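Local coordinates for CCMAN5 (Cellulosimicrobium cellulans, PDB 2XSG), which hydrolyses alpha-mannosides as a family 92 glycosidase and enables mannose-6-phosphate modification of yeast-produced human lysosomal enzymes, at residues Trp540-Tyr545 and Asn588-Gln593. Numbering follows the deposited sequence.
Sequences WQYHWY and NEIDLQ. With CA (calcium ion), chain C.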
# COMPACT_ATOMS: atom_id res chain seq x y z
N TRP A 540 -0.35 -9.20 23.20
CA TRP A 540 -0.83 -7.84 23.53
C TRP A 540 -1.30 -7.07 22.30
O TRP A 540 -2.27 -6.31 22.37
CB TRP A 540 0.25 -7.03 24.22
CG TRP A 540 0.33 -7.21 25.70
CD1 TRP A 540 1.20 -8.00 26.38
CD2 TRP A 540 -0.47 -6.56 26.70
NE1 TRP A 540 0.99 -7.90 27.73
CE2 TRP A 540 -0.03 -7.01 27.95
CE3 TRP A 540 -1.54 -5.65 26.64
CZ2 TRP A 540 -0.60 -6.58 29.15
CZ3 TRP A 540 -2.10 -5.21 27.84
CH2 TRP A 540 -1.63 -5.69 29.08
N GLN A 541 -0.61 -7.26 21.18
CA GLN A 541 -0.92 -6.54 19.93
C GLN A 541 -2.15 -7.17 19.24
O GLN A 541 -3.08 -6.46 18.83
CB GLN A 541 0.31 -6.52 19.02
CG GLN A 541 1.47 -5.66 19.58
CD GLN A 541 2.84 -6.00 19.00
OE1 GLN A 541 2.97 -6.84 18.11
NE2 GLN A 541 3.89 -5.32 19.51
N TYR A 542 -2.16 -8.49 19.15
CA TYR A 542 -3.32 -9.22 18.64
C TYR A 542 -4.53 -9.20 19.57
O TYR A 542 -5.65 -9.43 19.11
CB TYR A 542 -2.94 -10.67 18.33
CG TYR A 542 -2.39 -10.90 16.96
CD1 TYR A 542 -1.02 -10.73 16.69
CD2 TYR A 542 -3.21 -11.32 15.94
CE1 TYR A 542 -0.52 -10.96 15.40
CE2 TYR A 542 -2.72 -11.55 14.66
CZ TYR A 542 -1.38 -11.38 14.40
OH TYR A 542 -0.95 -11.63 13.12
N HIS A 543 -4.33 -8.94 20.86
CA HIS A 543 -5.45 -8.85 21.81
C HIS A 543 -6.64 -7.99 21.30
O HIS A 543 -7.82 -8.37 21.48
CB HIS A 543 -5.01 -8.35 23.19
CG HIS A 543 -6.13 -8.27 24.18
ND1 HIS A 543 -6.66 -7.08 24.62
CD2 HIS A 543 -6.88 -9.24 24.76
CE1 HIS A 543 -7.66 -7.31 25.45
NE2 HIS A 543 -7.82 -8.62 25.54
N TRP A 544 -6.31 -6.87 20.66
CA TRP A 544 -7.26 -5.85 20.24
C TRP A 544 -7.84 -6.12 18.84
O TRP A 544 -8.57 -5.29 18.30
CB TRP A 544 -6.60 -4.45 20.27
CG TRP A 544 -5.84 -4.17 21.54
CD1 TRP A 544 -4.49 -4.24 21.72
CD2 TRP A 544 -6.40 -3.80 22.81
NE1 TRP A 544 -4.17 -3.93 23.03
CE2 TRP A 544 -5.32 -3.67 23.72
CE3 TRP A 544 -7.71 -3.58 23.28
CZ2 TRP A 544 -5.51 -3.32 25.06
CZ3 TRP A 544 -7.90 -3.25 24.61
CH2 TRP A 544 -6.80 -3.13 25.49
N TYR A 545 -7.52 -7.28 18.26
CA TYR A 545 -7.82 -7.53 16.84
C TYR A 545 -9.30 -7.43 16.46
O TYR A 545 -9.64 -6.89 15.38
CB TYR A 545 -7.26 -8.87 16.37
CG TYR A 545 -7.12 -8.98 14.86
CD1 TYR A 545 -8.17 -9.45 14.06
CD2 TYR A 545 -5.93 -8.61 14.23
CE1 TYR A 545 -8.03 -9.55 12.68
CE2 TYR A 545 -5.78 -8.72 12.84
CZ TYR A 545 -6.83 -9.17 12.07
OH TYR A 545 -6.67 -9.26 10.71
N ASN A 588 4.37 -2.33 12.29
CA ASN A 588 3.46 -3.25 11.59
C ASN A 588 1.99 -2.85 11.78
O ASN A 588 1.66 -2.04 12.66
CB ASN A 588 3.66 -4.67 12.09
CG ASN A 588 3.34 -5.71 11.06
OD1 ASN A 588 3.43 -5.44 9.86
ND2 ASN A 588 2.96 -6.90 11.50
N GLU A 589 1.12 -3.45 10.96
CA GLU A 589 -0.30 -3.09 10.92
C GLU A 589 -1.19 -3.83 11.92
O GLU A 589 -2.38 -3.51 12.04
CB GLU A 589 -0.88 -3.32 9.51
CG GLU A 589 -0.32 -2.42 8.41
CD GLU A 589 0.91 -3.00 7.76
OE1 GLU A 589 1.40 -4.03 8.23
OE2 GLU A 589 1.38 -2.43 6.76
N ILE A 590 -0.63 -4.81 12.62
CA ILE A 590 -1.41 -5.66 13.52
C ILE A 590 -2.21 -4.82 14.52
O ILE A 590 -3.43 -4.99 14.66
CB ILE A 590 -0.52 -6.68 14.28
CG1 ILE A 590 0.14 -7.69 13.31
CG2 ILE A 590 -1.32 -7.38 15.39
CD1 ILE A 590 -0.76 -8.24 12.21
N ASP A 591 -1.53 -3.92 15.23
CA ASP A 591 -2.25 -3.08 16.20
C ASP A 591 -2.24 -1.60 15.81
O ASP A 591 -2.09 -0.73 16.67
CB ASP A 591 -1.81 -3.36 17.65
CG ASP A 591 -0.36 -2.98 17.93
OD1 ASP A 591 0.53 -3.17 17.08
OD2 ASP A 591 -0.11 -2.51 19.06
N LEU A 592 -2.46 -1.33 14.52
CA LEU A 592 -2.52 0.04 13.98
C LEU A 592 -3.53 0.91 14.71
O LEU A 592 -3.32 2.13 14.87
CB LEU A 592 -2.93 0.04 12.51
CG LEU A 592 -1.95 0.03 11.33
CD1 LEU A 592 -2.74 -0.05 10.01
CD2 LEU A 592 -1.02 1.24 11.34
N GLN A 593 -4.64 0.29 15.10
CA GLN A 593 -5.74 1.01 15.73
C GLN A 593 -5.48 1.29 17.20
O GLN A 593 -6.20 2.07 17.80
CB GLN A 593 -7.06 0.23 15.56
CG GLN A 593 -7.28 -0.92 16.54
CD GLN A 593 -6.48 -2.16 16.25
OE1 GLN A 593 -5.44 -2.14 15.57
NE2 GLN A 593 -6.96 -3.29 16.79
CA CA C . 3.77 -4.97 7.56
O HOH W 1 -5.04 -5.71 16.92
O HOH W 2 4.91 -2.86 8.04
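I590 lays its CG2 methyl over one face of the Y542 ring, a CH-pi contact 3.8 Å from the ring centroid and 21° off its normal, where the short helix 539-542 meets a calcium-binding loop in the GH92 catalytic domain. CG2 stands anti to the backbone N of I590, while CG1, beside that N (chi1 -65°), carries CD1 to within 3.5 Å of Y542 OH. That hydroxyl is hydrogen-bonded to Y535 O, and W354 of helix 353-366 touches both side chains. With an alanine at Y542, the I590 methyls would probably lose their aromatic platform and Y535 O this partner. Q541 packs its CG 3.6 Å from D591 OD2, amide and carboxylate planes 23° apart; Q541 NE2 is hydrogen-bonded to L583 O. The type I turn 589-592 sets I590 and D591 against the helix, and the two residues before them, N588 and E589, bind the calcium ion through OD1 and OE1, with D662 also a ligand. A water bridges the backbones, donating to Q541 O at 2.8 Å and to I590 O at 2.9 Å, and accepts from Q593 NE2 at 3.1 Å.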